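Local coordinates for protein polyketide cyclase / dehydrase and lipid transport (Nitrosospira multiformis, PDB 3P51) that is of unknown function but has a Bet v 1-like helix-grip fold and probably binds a hydrophobic small molecule, at residues Glu15-Arg20 / Ala134-Glu139; Ser81-Gly86 / Val122-Thr127; Leu95-Val100 / Thr106-Ser111. One frame throughout, in Å; residues are numbered along the deposited sequence.

Contact 1: Glu15-Arg20 / Ala134-Glu139; sequences ERVWSR and ADLAAE
In this helix-grip fold of the Bet v 1-like clan, the short helix 14-21 meets the C-terminal end of the long helix 120-139 through one salt bridge, Arg-20 to Glu-139, and one apolar touch, Val-17 to Leu-136. The guanidinium takes the carboxylate side-on with two nitrogens, one to each oxygen. Arg-20 NE gives the shorter bond, 2.6 Å to Glu-139 OE2, and Arg-20 NH2 the longer, 3.2 Å to Glu-139 OE1. Both oxygens lie close to the guanidinium plane, but the two flat groups are twisted 39° apart, and NE comes in on the syn side of OE2, 30° out of the carboxylate plane, whereas OE1 uses its syn lone pair. Arg-20 leaves the helix with CG anti to the backbone N and then bends at chi2 (72°), which turns its edge onto the extended Glu-139 chain, crossing it at about a right angle. The third nitrogen, NH1, bonds to Ser-28 OG, a second hold on the rotation of the group. Deeper in, Val-17 CG1 and Leu-136 CD2 stand 4.3 Å apart, a light touch between two buried side chains. Beneath the helix pair lies the sheet: Val-17 packs on Leu-97 of strand 88-100 and Val-10 of strand 3-10, while Asp-135 is tied to Ser-32 in the loop beyond helix 14-21.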
ATOM      1  N   GLU A  15      -2.196   1.274 -21.454  1.00 38.86           N
ATOM      2  CA  GLU A  15      -2.860   2.546 -21.756  1.00 42.07           C
ATOM      3  C   GLU A  15      -4.195   2.325 -22.457  1.00 43.07           C
ATOM      4  O   GLU A  15      -5.161   3.054 -22.228  1.00 40.80           O
ATOM      5  CB  GLU A  15      -1.986   3.437 -22.633  1.00 47.12           C
ATOM      6  CG  GLU A  15      -0.715   3.972 -21.970  1.00 50.37           C
ATOM      7  CD  GLU A  15       0.434   2.972 -21.969  1.00 51.44           C
ATOM      8  OE1 GLU A  15       0.341   1.946 -22.688  1.00 46.22           O
ATOM      9  OE2 GLU A  15       1.430   3.221 -21.249  1.00 54.16           O
ATOM     10  N   ARG A  16      -4.241   1.323 -23.325  1.00 41.87           N
ATOM     11  CA  ARG A  16      -5.465   1.003 -24.051  1.00 44.11           C
ATOM     12  C   ARG A  16      -6.504   0.351 -23.144  1.00 44.58           C
ATOM     13  O   ARG A  16      -7.701   0.685 -23.190  1.00 40.16           O
ATOM     14  CB  ARG A  16      -5.137   0.083 -25.224  1.00 48.06           C
ATOM     15  CG  ARG A  16      -6.265  -0.118 -26.206  1.00 57.01           C
ATOM     16  CD  ARG A  16      -5.706  -0.216 -27.612  1.00 67.60           C
ATOM     17  NE  ARG A  16      -6.716  -0.646 -28.572  1.00 78.01           N
ATOM     18  CZ  ARG A  16      -6.879  -1.904 -28.967  1.00 83.27           C
ATOM     19  NH1 ARG A  16      -6.099  -2.863 -28.483  1.00 83.18           N
ATOM     20  NH2 ARG A  16      -7.824  -2.205 -29.848  1.00 85.51           N
ATOM     21  N   VAL A  17      -6.061  -0.594 -22.325  1.00 42.85           N
ATOM     22  CA  VAL A  17      -6.987  -1.245 -21.407  1.00 39.88           C
ATOM     23  C   VAL A  17      -7.553  -0.224 -20.432  1.00 39.96           C
ATOM     24  O   VAL A  17      -8.755  -0.189 -20.194  1.00 39.02           O
ATOM     25  CB  VAL A  17      -6.333  -2.392 -20.625  1.00 36.45           C
ATOM     26  CG1 VAL A  17      -7.371  -3.055 -19.751  1.00 33.34           C
ATOM     27  CG2 VAL A  17      -5.726  -3.421 -21.585  1.00 35.02           C
ATOM     28  N   TRP A  18      -6.688   0.616 -19.871  1.00 39.50           N
ATOM     29  CA  TRP A  18      -7.153   1.642 -18.938  1.00 38.70           C
ATOM     30  C   TRP A  18      -8.161   2.565 -19.620  1.00 41.00           C
ATOM     31  O   TRP A  18      -9.214   2.864 -19.067  1.00 34.45           O
ATOM     32  CB  TRP A  18      -5.970   2.446 -18.371  1.00 32.20           C
ATOM     33  CG  TRP A  18      -6.360   3.471 -17.312  1.00 34.65           C
ATOM     34  CD1 TRP A  18      -6.132   4.823 -17.357  1.00 35.29           C
ATOM     35  CD2 TRP A  18      -7.053   3.226 -16.076  1.00 33.47           C
ATOM     36  NE1 TRP A  18      -6.631   5.425 -16.224  1.00 35.50           N
ATOM     37  CE2 TRP A  18      -7.194   4.472 -15.421  1.00 34.81           C
ATOM     38  CE3 TRP A  18      -7.553   2.076 -15.454  1.00 36.61           C
ATOM     39  CZ2 TRP A  18      -7.823   4.603 -14.171  1.00 34.36           C
ATOM     40  CZ3 TRP A  18      -8.193   2.206 -14.203  1.00 38.71           C
ATOM     41  CH2 TRP A  18      -8.317   3.461 -13.585  1.00 37.90           C
ATOM     42  N   SER A  19      -7.841   3.015 -20.830  1.00 41.50           N
ATOM     43  CA  SER A  19      -8.728   3.932 -21.533  1.00 39.79           C
ATOM     44  C   SER A  19     -10.138   3.357 -21.634  1.00 42.25           C
ATOM     45  O   SER A  19     -11.134   4.085 -21.613  1.00 41.83           O
ATOM     46  CB  SER A  19      -8.177   4.264 -22.923  1.00 42.78           C
ATOM     47  OG  SER A  19      -9.169   4.922 -23.687  1.00 51.46           O
ATOM     48  N   ARG A  20     -10.214   2.038 -21.737  1.00 41.48           N
ATOM     49  CA  ARG A  20     -11.487   1.354 -21.901  1.00 37.35           C
ATOM     50  C   ARG A  20     -12.288   1.217 -20.589  1.00 40.40           C
ATOM     51  O   ARG A  20     -13.511   1.346 -20.599  1.00 40.59           O
ATOM     52  CB  ARG A  20     -11.246  -0.029 -22.520  1.00 36.99           C
ATOM     53  CG  ARG A  20     -12.520  -0.827 -22.824  1.00 37.24           C
ATOM     54  CD  ARG A  20     -13.277  -0.236 -24.008  1.00 42.13           C
ATOM     55  NE  ARG A  20     -14.306  -1.149 -24.512  1.00 47.98           N
ATOM     56  CZ  ARG A  20     -15.618  -0.949 -24.415  1.00 51.76           C
ATOM     57  NH1 ARG A  20     -16.083   0.150 -23.833  1.00 51.34           N
ATOM     58  NH2 ARG A  20     -16.468  -1.845 -24.916  1.00 50.37           N
ATOM     59  N   ALA A 134     -13.544 -12.009 -18.201  1.00 45.24           N
ATOM     60  CA  ALA A 134     -13.590 -12.753 -19.462  1.00 47.40           C
ATOM     61  C   ALA A 134     -14.052 -11.883 -20.631  1.00 49.08           C
ATOM     62  O   ALA A 134     -13.541 -12.010 -21.745  1.00 49.39           O
ATOM     63  CB  ALA A 134     -14.480 -13.984 -19.322  1.00 48.62           C
ATOM     64  N   ASP A 135     -15.021 -11.001 -20.382  1.00 47.21           N
ATOM     65  CA  ASP A 135     -15.415 -10.008 -21.385  1.00 44.51           C
ATOM     66  C   ASP A 135     -14.240  -9.098 -21.752  1.00 44.40           C
ATOM     67  O   ASP A 135     -13.993  -8.801 -22.922  1.00 43.87           O
ATOM     68  CB  ASP A 135     -16.577  -9.151 -20.872  1.00 41.42           C
ATOM     69  CG  ASP A 135     -17.924  -9.841 -21.014  1.00 47.91           C
ATOM     70  OD1 ASP A 135     -17.990 -10.882 -21.700  1.00 46.52           O
ATOM     71  OD2 ASP A 135     -18.922  -9.340 -20.441  1.00 48.97           O
ATOM     72  N   LEU A 136     -13.515  -8.649 -20.736  1.00 42.13           N
ATOM     73  CA  LEU A 136     -12.411  -7.719 -20.951  1.00 42.77           C
ATOM     74  C   LEU A 136     -11.340  -8.369 -21.818  1.00 46.61           C
ATOM     75  O   LEU A 136     -10.829  -7.760 -22.757  1.00 51.20           O
ATOM     76  CB  LEU A 136     -11.842  -7.239 -19.611  1.00 40.87           C
ATOM     77  CG  LEU A 136     -10.874  -6.055 -19.671  1.00 48.10           C
ATOM     78  CD1 LEU A 136     -11.465  -4.939 -20.516  1.00 49.12           C
ATOM     79  CD2 LEU A 136     -10.578  -5.566 -18.264  1.00 45.48           C
ATOM     80  N   ALA A 137     -11.021  -9.621 -21.514  1.00 47.90           N
ATOM     81  CA  ALA A 137     -10.052 -10.378 -22.295  1.00 49.94           C
ATOM     82  C   ALA A 137     -10.545 -10.627 -23.715  1.00 51.20           C
ATOM     83  O   ALA A 137      -9.792 -10.483 -24.674  1.00 53.33           O
ATOM     84  CB  ALA A 137      -9.743 -11.698 -21.611  1.00 53.12           C
ATOM     85  N   ALA A 138     -11.811 -11.003 -23.854  1.00 48.99           N
ATOM     86  CA  ALA A 138     -12.346 -11.312 -25.172  1.00 51.27           C
ATOM     87  C   ALA A 138     -12.271 -10.094 -26.082  1.00 55.03           C
ATOM     88  O   ALA A 138     -12.105 -10.225 -27.294  1.00 54.70           O
ATOM     89  CB  ALA A 138     -13.777 -11.827 -25.075  1.00 46.06           C
ATOM     90  N   GLU A 139     -12.383  -8.908 -25.496  1.00 54.10           N
ATOM     91  CA  GLU A 139     -12.310  -7.683 -26.282  1.00 59.32           C
ATOM     92  C   GLU A 139     -10.885  -7.390 -26.770  1.00 62.42           C
ATOM     93  O   GLU A 139     -10.688  -6.820 -27.840  1.00 63.16           O
ATOM     94  CB  GLU A 139     -12.872  -6.498 -25.495  1.00 60.85           C
ATOM     95  CG  GLU A 139     -12.566  -5.163 -26.144  1.00 66.21           C
ATOM     96  CD  GLU A 139     -13.609  -4.101 -25.855  1.00 68.40           C
ATOM     97  OE1 GLU A 139     -14.734  -4.447 -25.417  1.00 65.18           O
ATOM     98  OE2 GLU A 139     -13.297  -2.912 -26.087  1.00 69.48           O
TER

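Contact 2: Ser81-Gly86 / Val122-Thr127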
ATOM      1  N   SER A  81     -29.519 -11.197  -3.697  1.00 40.71           N
ATOM      2  CA  SER A  81     -29.040 -12.323  -2.903  1.00 40.02           C
ATOM      3  C   SER A  81     -28.116 -13.141  -3.812  1.00 43.76           C
ATOM      4  O   SER A  81     -28.402 -13.295  -5.000  1.00 45.02           O
ATOM      5  CB  SER A  81     -30.227 -13.151  -2.381  1.00 42.94           C
ATOM      6  OG  SER A  81     -29.836 -14.046  -1.338  1.00 44.64           O
ATOM      7  N   PRO A  82     -26.993 -13.649  -3.271  1.00 44.72           N
ATOM      8  CA  PRO A  82     -26.601 -13.650  -1.860  1.00 41.76           C
ATOM      9  C   PRO A  82     -25.706 -12.472  -1.442  1.00 42.07           C
ATOM     10  O   PRO A  82     -25.030 -12.571  -0.413  1.00 42.62           O
ATOM     11  CB  PRO A  82     -25.794 -14.939  -1.762  1.00 46.08           C
ATOM     12  CG  PRO A  82     -25.044 -14.953  -3.069  1.00 44.73           C
ATOM     13  CD  PRO A  82     -26.001 -14.367  -4.096  1.00 46.00           C
ATOM     14  N   VAL A  83     -25.685 -11.385  -2.212  1.00 36.20           N
ATOM     15  CA  VAL A  83     -24.943 -10.194  -1.795  1.00 33.44           C
ATOM     16  C   VAL A  83     -25.842  -8.995  -1.470  1.00 38.66           C
ATOM     17  O   VAL A  83     -25.446  -7.850  -1.673  1.00 41.65           O
ATOM     18  CB  VAL A  83     -23.876  -9.766  -2.833  1.00 37.30           C
ATOM     19  CG1 VAL A  83     -22.705 -10.755  -2.851  1.00 38.21           C
ATOM     20  CG2 VAL A  83     -24.504  -9.631  -4.208  1.00 40.30           C
ATOM     21  N   SER A  84     -27.044  -9.254  -0.958  1.00 40.26           N
ATOM     22  CA  SER A  84     -27.934  -8.179  -0.543  1.00 39.96           C
ATOM     23  C   SER A  84     -27.431  -7.573   0.765  1.00 42.85           C
ATOM     24  O   SER A  84     -26.638  -8.194   1.480  1.00 42.82           O
ATOM     25  CB  SER A  84     -29.360  -8.701  -0.347  1.00 41.56           C
ATOM     26  OG  SER A  84     -29.477  -9.402   0.882  1.00 42.53           O
ATOM     27  N   SER A  85     -27.912  -6.378   1.091  1.00 39.18           N
ATOM     28  CA  SER A  85     -27.442  -5.683   2.284  1.00 45.28           C
ATOM     29  C   SER A  85     -27.954  -6.336   3.559  1.00 49.76           C
ATOM     30  O   SER A  85     -27.495  -6.007   4.655  1.00 52.80           O
ATOM     31  CB  SER A  85     -27.796  -4.189   2.248  1.00 50.06           C
ATOM     32  OG  SER A  85     -29.156  -3.979   1.938  1.00 57.72           O
ATOM     33  N   GLY A  86     -28.893  -7.268   3.408  1.00 44.25           N
ATOM     34  CA  GLY A  86     -29.411  -8.015   4.536  1.00 48.67           C
ATOM     35  C   GLY A  86     -28.506  -9.179   4.892  1.00 53.88           C
ATOM     36  O   GLY A  86     -28.547  -9.682   6.007  1.00 55.18           O
ATOM     37  N   VAL A 122     -19.220 -16.349  -1.763  1.00 42.70           N
ATOM     38  CA  VAL A 122     -17.878 -16.508  -2.336  1.00 42.25           C
ATOM     39  C   VAL A 122     -17.952 -17.083  -3.744  1.00 43.01           C
ATOM     40  O   VAL A 122     -17.414 -16.512  -4.686  1.00 41.96           O
ATOM     41  CB  VAL A 122     -16.951 -17.387  -1.455  1.00 45.99           C
ATOM     42  CG1 VAL A 122     -15.756 -17.900  -2.259  1.00 38.55           C
ATOM     43  CG2 VAL A 122     -16.480 -16.613  -0.228  1.00 45.60           C
ATOM     44  N   GLU A 123     -18.627 -18.213  -3.894  1.00 45.74           N
ATOM     45  CA  GLU A 123     -18.761 -18.802  -5.218  1.00 48.44           C
ATOM     46  C   GLU A 123     -19.431 -17.805  -6.163  1.00 46.20           C
ATOM     47  O   GLU A 123     -19.009 -17.644  -7.309  1.00 44.67           O
ATOM     48  CB  GLU A 123     -19.570 -20.104  -5.173  1.00 51.07           C
ATOM     49  CG  GLU A 123     -19.940 -20.608  -6.570  1.00 60.78           C
ATOM     50  CD  GLU A 123     -20.489 -22.028  -6.584  1.00 73.36           C
ATOM     51  OE1 GLU A 123     -21.348 -22.349  -5.733  1.00 76.13           O
ATOM     52  OE2 GLU A 123     -20.059 -22.821  -7.455  1.00 76.17           O
ATOM     53  N   TYR A 124     -20.471 -17.134  -5.674  1.00 45.24           N
ATOM     54  CA  TYR A 124     -21.247 -16.217  -6.510  1.00 46.59           C
ATOM     55  C   TYR A 124     -20.402 -15.061  -7.072  1.00 45.19           C
ATOM     56  O   TYR A 124     -20.485 -14.742  -8.264  1.00 48.08           O
ATOM     57  CB  TYR A 124     -22.490 -15.703  -5.757  1.00 47.86           C
ATOM     58  CG  TYR A 124     -23.309 -14.693  -6.540  1.00 50.03           C
ATOM     59  CD1 TYR A 124     -24.373 -15.099  -7.342  1.00 55.51           C
ATOM     60  CD2 TYR A 124     -23.018 -13.333  -6.479  1.00 46.35           C
ATOM     61  CE1 TYR A 124     -25.120 -14.176  -8.063  1.00 55.87           C
ATOM     62  CE2 TYR A 124     -23.759 -12.406  -7.192  1.00 47.75           C
ATOM     63  CZ  TYR A 124     -24.806 -12.833  -7.983  1.00 54.52           C
ATOM     64  OH  TYR A 124     -25.539 -11.910  -8.692  1.00 55.40           O
HETATM   65  N   MSE A 125     -19.570 -14.444  -6.238  1.00 43.26           N
HETATM   66  CA  MSE A 125     -18.741 -13.337  -6.719  1.00 41.39           C
HETATM   67  C   MSE A 125     -17.580 -13.805  -7.598  1.00 43.75           C
HETATM   68  O   MSE A 125     -17.209 -13.119  -8.557  1.00 37.45           O
HETATM   69  CB  MSE A 125     -18.252 -12.453  -5.567  1.00 40.93           C
HETATM   70  CG  MSE A 125     -19.383 -11.681  -4.874  1.00 46.22           C
HETATM   71 SE   MSE A 125     -20.478 -10.573  -6.104  1.00 52.88          SE
HETATM   72  CE  MSE A 125     -19.071  -9.391  -6.767  1.00 32.80           C
ATOM     73  N   ASN A 126     -17.015 -14.972  -7.290  1.00 43.16           N
ATOM     74  CA  ASN A 126     -16.041 -15.572  -8.200  1.00 42.34           C
ATOM     75  C   ASN A 126     -16.631 -15.684  -9.601  1.00 42.98           C
ATOM     76  O   ASN A 126     -15.973 -15.390 -10.591  1.00 43.01           O
ATOM     77  CB  ASN A 126     -15.583 -16.954  -7.713  1.00 44.92           C
ATOM     78  CG  ASN A 126     -14.455 -16.872  -6.705  1.00 45.04           C
ATOM     79  OD1 ASN A 126     -13.672 -15.922  -6.715  1.00 45.36           O
ATOM     80  ND2 ASN A 126     -14.362 -17.868  -5.833  1.00 44.03           N
ATOM     81  N   THR A 127     -17.888 -16.111  -9.675  1.00 47.59           N
ATOM     82  CA  THR A 127     -18.557 -16.273 -10.955  1.00 47.20           C
ATOM     83  C   THR A 127     -18.756 -14.939 -11.655  1.00 46.28           C
ATOM     84  O   THR A 127     -18.484 -14.811 -12.847  1.00 45.03           O
ATOM     85  CB  THR A 127     -19.906 -16.989 -10.788  1.00 47.99           C
ATOM     86  OG1 THR A 127     -19.667 -18.371 -10.495  1.00 48.53           O
ATOM     87  CG2 THR A 127     -20.737 -16.877 -12.061  1.00 48.04           C
TER
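The loop 81-86, with a cis peptide bond before Pro-82 and no regular secondary structure, comes up beside a turn of helix 120-139, the nearest CA atoms being those of Pro-82 and Tyr-124 at 7.5 Å. No hydrogen bond crosses; the contact is made by two loop side chains, Pro-82 and Val-83, against two from the helix, Tyr-124 and the selenomethionine Met-125. Pro-82 lies over one face of the Tyr-124 ring in a CH-pi contact: its CD is 3.8 Å from the ring centroid and 17° off the ring normal. That carbon sits 3.6 Å above the ring plane, offset toward the rim and about equally near Tyr-124 CG and CD1, while Pro-82 CG rests against Tyr-124 CB. With CG anti to the backbone N (chi1 177°), the tyrosine reaches out to the loop and presents its flat side to the proline. Val-83 splits its two methyls between the helix residues. CG2 reaches Tyr-124 CE2 at 4.1 Å, approaching obliquely, and CG1 lies 3.9 Å from Met-125 SE, also near Met-125 CG. The selenomethionine chain is folded twice beyond CG, curling round beside the valine methyl. Val-83 and Met-125 are buried, whereas Pro-82 and Tyr-124 are partly exposed, giving the contact an inner and an outer half. Further in, Val-83 and Met-125 both pack on Met-76 of strand 71-78, and each has a partner on strand 88-100, Ile-88 for the valine and Tyr-91 for the selenomethionine; the loop between strands 71-78 and 88-100 is thereby closed against the long C-terminal helix of the helix-grip fold.

Contact 3: Leu95-Val100 / Thr106-Ser111; sequences LHLLPV and TFVEWS
Leu-95 to Pro-99 pair with Trp-110 to Thr-106 as the two arms of an antiparallel beta hairpin in the curved sheet of the helix-grip fold. Hydrogen-bonded pairs are His-96 with Glu-109 and Leu-98 with Phe-107; the shortest of their four bonds runs from Phe-107 N to Leu-98 O at 2.8 Å. On the face carrying Leu-95, Leu-97, Val-108 and Trp-110, Leu-95 lies over one face of the indole: its CB stands 3.9 Å from the centroid of the five-membered ring, only 9° off the normal. Turning CG anti to the backbone N (chi1 169°) carries Leu-95 CD1 across the same face, 3.6 Å above the ring plane and offset toward the rim near Trp-110 CE3. The indole NE1 is bonded to Tyr-74 OH, and helix 120-139 adds Leu-132, Leu-133 and the ring of Tyr-129. A leucine in place of Trp-110 would probably leave Tyr-74 OH without its NE1 partner and open a gap beside Leu-95. Leu-97, with CG anti to its carbonyl carbon (chi1 -58°), leans over so that CD2 meets both methyls of Val-108, at 3.6 Å from CG2. Trp-18 of helix 14-21 covers this leucine.

The other face carries His-96, Leu-98, Phe-107 and Glu-109 and meets the second subunit, where Phe-107 stacks on Phe-107 of that chain. Glu-109 sets CG between its backbone N and carbonyl carbon and then runs extended alongside His-96, both pointing the same way; its OE1 is bonded to Tyr-5 OH. Within the hairpin itself, Leu-98 CD1 lies 4.1 Å from Phe-107 CD2 of its own chain, while Val-100 CG2 closes on CB of that same phenylalanine at 4.0 Å.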
ATOM      1  N   LEU A  95     -10.532  -2.861  -8.414  1.00 32.69           N
ATOM      2  CA  LEU A  95     -10.122  -3.232  -9.772  1.00 33.47           C
ATOM      3  C   LEU A  95      -8.868  -2.463 -10.186  1.00 33.97           C
ATOM      4  O   LEU A  95      -8.832  -1.235 -10.129  1.00 31.74           O
ATOM      5  CB  LEU A  95     -11.246  -2.922 -10.755  1.00 34.07           C
ATOM      6  CG  LEU A  95     -10.934  -2.997 -12.248  1.00 36.93           C
ATOM      7  CD1 LEU A  95     -10.526  -4.415 -12.637  1.00 31.08           C
ATOM      8  CD2 LEU A  95     -12.165  -2.546 -13.038  1.00 36.65           C
ATOM      9  N   HIS A  96      -7.844  -3.181 -10.624  1.00 33.77           N
ATOM     10  CA  HIS A  96      -6.524  -2.569 -10.752  1.00 31.83           C
ATOM     11  C   HIS A  96      -5.728  -3.177 -11.907  1.00 33.05           C
ATOM     12  O   HIS A  96      -5.774  -4.387 -12.127  1.00 34.83           O
ATOM     13  CB  HIS A  96      -5.816  -2.761  -9.416  1.00 29.69           C
ATOM     14  CG  HIS A  96      -4.369  -2.378  -9.415  1.00 29.17           C
ATOM     15  ND1 HIS A  96      -3.928  -1.129  -9.793  1.00 35.00           N
ATOM     16  CD2 HIS A  96      -3.275  -3.069  -9.025  1.00 29.56           C
ATOM     17  CE1 HIS A  96      -2.611  -1.075  -9.654  1.00 31.23           C
ATOM     18  NE2 HIS A  96      -2.192  -2.236  -9.190  1.00 35.42           N
ATOM     19  N   LEU A  97      -5.019  -2.326 -12.653  1.00 36.33           N
ATOM     20  CA  LEU A  97      -4.233  -2.756 -13.805  1.00 34.94           C
ATOM     21  C   LEU A  97      -2.747  -2.597 -13.541  1.00 36.62           C
ATOM     22  O   LEU A  97      -2.335  -1.673 -12.850  1.00 35.56           O
ATOM     23  CB  LEU A  97      -4.558  -1.907 -15.032  1.00 37.56           C
ATOM     24  CG  LEU A  97      -5.984  -1.824 -15.555  1.00 40.02           C
ATOM     25  CD1 LEU A  97      -5.981  -1.025 -16.848  1.00 40.99           C
ATOM     26  CD2 LEU A  97      -6.511  -3.200 -15.793  1.00 39.13           C
ATOM     27  N   LEU A  98      -1.946  -3.496 -14.106  1.00 35.92           N
ATOM     28  CA  LEU A  98      -0.494  -3.332 -14.131  1.00 35.18           C
ATOM     29  C   LEU A  98       0.015  -3.685 -15.515  1.00 35.02           C
ATOM     30  O   LEU A  98      -0.558  -4.554 -16.185  1.00 36.58           O
ATOM     31  CB  LEU A  98       0.180  -4.231 -13.098  1.00 35.46           C
ATOM     32  CG  LEU A  98      -0.066  -3.848 -11.636  1.00 37.78           C
ATOM     33  CD1 LEU A  98       0.283  -4.996 -10.687  1.00 34.25           C
ATOM     34  CD2 LEU A  98       0.711  -2.582 -11.286  1.00 34.16           C
ATOM     35  N   PRO A  99       1.086  -3.013 -15.958  1.00 33.54           N
ATOM     36  CA  PRO A  99       1.656  -3.392 -17.250  1.00 32.78           C
ATOM     37  C   PRO A  99       2.501  -4.645 -17.124  1.00 36.07           C
ATOM     38  O   PRO A  99       3.152  -4.853 -16.101  1.00 39.92           O
ATOM     39  CB  PRO A  99       2.545  -2.195 -17.614  1.00 31.68           C
ATOM     40  CG  PRO A  99       2.936  -1.588 -16.319  1.00 31.18           C
ATOM     41  CD  PRO A  99       1.795  -1.876 -15.340  1.00 30.79           C
ATOM     42  N   VAL A 100       2.458  -5.472 -18.161  1.00 39.81           N
ATOM     43  CA  VAL A 100       3.367  -6.585 -18.330  1.00 35.99           C
ATOM     44  C   VAL A 100       4.371  -6.081 -19.363  1.00 39.19           C
ATOM     45  O   VAL A 100       4.127  -6.145 -20.567  1.00 39.40           O
ATOM     46  CB  VAL A 100       2.623  -7.832 -18.875  1.00 34.71           C
ATOM     47  CG1 VAL A 100       3.593  -8.971 -19.088  1.00 34.89           C
ATOM     48  CG2 VAL A 100       1.481  -8.270 -17.920  1.00 29.81           C
ATOM     49  N   THR A 106      -1.190  -6.435 -20.480  1.00 43.02           N
ATOM     50  CA  THR A 106      -1.808  -5.907 -19.265  1.00 41.24           C
ATOM     51  C   THR A 106      -2.245  -7.011 -18.313  1.00 41.31           C
ATOM     52  O   THR A 106      -2.920  -7.952 -18.712  1.00 43.24           O
ATOM     53  CB  THR A 106      -3.037  -5.041 -19.591  1.00 40.96           C
ATOM     54  OG1 THR A 106      -2.640  -3.942 -20.413  1.00 45.72           O
ATOM     55  CG2 THR A 106      -3.664  -4.503 -18.327  1.00 35.19           C
ATOM     56  N   PHE A 107      -1.832  -6.885 -17.056  1.00 35.68           N
ATOM     57  CA  PHE A 107      -2.314  -7.724 -15.966  1.00 35.36           C
ATOM     58  C   PHE A 107      -3.502  -7.004 -15.345  1.00 34.66           C
ATOM     59  O   PHE A 107      -3.426  -5.811 -15.066  1.00 35.13           O
ATOM     60  CB  PHE A 107      -1.196  -7.899 -14.928  1.00 34.13           C
ATOM     61  CG  PHE A 107      -1.615  -8.633 -13.683  1.00 33.93           C
ATOM     62  CD1 PHE A 107      -1.715 -10.013 -13.678  1.00 38.15           C
ATOM     63  CD2 PHE A 107      -1.888  -7.938 -12.509  1.00 32.84           C
ATOM     64  CE1 PHE A 107      -2.095 -10.698 -12.527  1.00 38.70           C
ATOM     65  CE2 PHE A 107      -2.269  -8.608 -11.352  1.00 37.56           C
ATOM     66  CZ  PHE A 107      -2.368  -9.996 -11.358  1.00 39.47           C
ATOM     67  N   VAL A 108      -4.605  -7.720 -15.148  1.00 34.71           N
ATOM     68  CA  VAL A 108      -5.794  -7.145 -14.524  1.00 35.01           C
ATOM     69  C   VAL A 108      -6.176  -7.941 -13.282  1.00 33.59           C
ATOM     70  O   VAL A 108      -6.386  -9.143 -13.362  1.00 38.24           O
ATOM     71  CB  VAL A 108      -7.003  -7.170 -15.485  1.00 34.14           C
ATOM     72  CG1 VAL A 108      -8.155  -6.377 -14.893  1.00 31.63           C
ATOM     73  CG2 VAL A 108      -6.608  -6.606 -16.849  1.00 36.35           C
ATOM     74  N   GLU A 109      -6.279  -7.280 -12.136  1.00 35.27           N
ATOM     75  CA  GLU A 109      -6.725  -7.970 -10.929  1.00 30.36           C
ATOM     76  C   GLU A 109      -7.989  -7.332 -10.366  1.00 30.60           C
ATOM     77  O   GLU A 109      -8.175  -6.120 -10.435  1.00 32.88           O
ATOM     78  CB  GLU A 109      -5.621  -7.996  -9.864  1.00 33.11           C
ATOM     79  CG  GLU A 109      -5.121  -6.626  -9.477  1.00 37.52           C
ATOM     80  CD  GLU A 109      -4.004  -6.670  -8.447  1.00 40.97           C
ATOM     81  OE1 GLU A 109      -3.742  -7.757  -7.896  1.00 38.77           O
ATOM     82  OE2 GLU A 109      -3.385  -5.611  -8.193  1.00 42.13           O
ATOM     83  N   TRP A 110      -8.865  -8.166  -9.823  1.00 36.26           N
ATOM     84  CA  TRP A 110     -10.101  -7.694  -9.219  1.00 35.99           C
ATOM     85  C   TRP A 110     -10.270  -8.402  -7.884  1.00 34.68           C
ATOM     86  O   TRP A 110     -10.342  -9.631  -7.837  1.00 33.82           O
ATOM     87  CB  TRP A 110     -11.282  -7.992 -10.139  1.00 38.88           C
ATOM     88  CG  TRP A 110     -12.398  -6.994 -10.054  1.00 40.36           C
ATOM     89  CD1 TRP A 110     -12.823  -6.319  -8.942  1.00 34.87           C
ATOM     90  CD2 TRP A 110     -13.227  -6.548 -11.134  1.00 37.63           C
ATOM     91  NE1 TRP A 110     -13.876  -5.494  -9.264  1.00 35.43           N
ATOM     92  CE2 TRP A 110     -14.140  -5.614 -10.604  1.00 36.03           C
ATOM     93  CE3 TRP A 110     -13.292  -6.859 -12.498  1.00 35.88           C
ATOM     94  CZ2 TRP A 110     -15.105  -4.979 -11.391  1.00 37.75           C
ATOM     95  CZ3 TRP A 110     -14.245  -6.223 -13.282  1.00 38.27           C
ATOM     96  CH2 TRP A 110     -15.144  -5.299 -12.721  1.00 40.70           C
ATOM     97  N   SER A 111     -10.311  -7.621  -6.808  1.00 34.91           N
ATOM     98  CA  SER A 111     -10.499  -8.142  -5.460  1.00 33.30           C
ATOM     99  C   SER A 111     -11.856  -7.722  -4.905  1.00 38.97           C
ATOM    100  O   SER A 111     -12.374  -6.648  -5.221  1.00 36.06           O
ATOM    101  CB  SER A 111      -9.418  -7.605  -4.511  1.00 36.92           C
ATOM    102  OG  SER A 111      -8.126  -7.636  -5.097  1.00 40.16           O
TER

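In the fold
From the N terminus, strand 3-10 leads into helix 14-21, whose residues 15-20 wait for the very end of the fold: contact 1 closes the longest loop when helix 120-139 arrives. Inside that loop lies contact 2, joining the loop after strand 71-78 to an earlier part of the same helix, and inside contact 2 in turn sits the hairpin of contact 3. All three are therefore nested and none cross. Contacts 1 and 2 hold the long helix at places 24 Å apart between centres, on opposite sides of the chain's centre. Contact 3 touches both helices of contact 1: Leu-136 CD2 lies 4.2 Å from Val-108 CG1, and Val-17 CG2 packs against Thr-106 OG1.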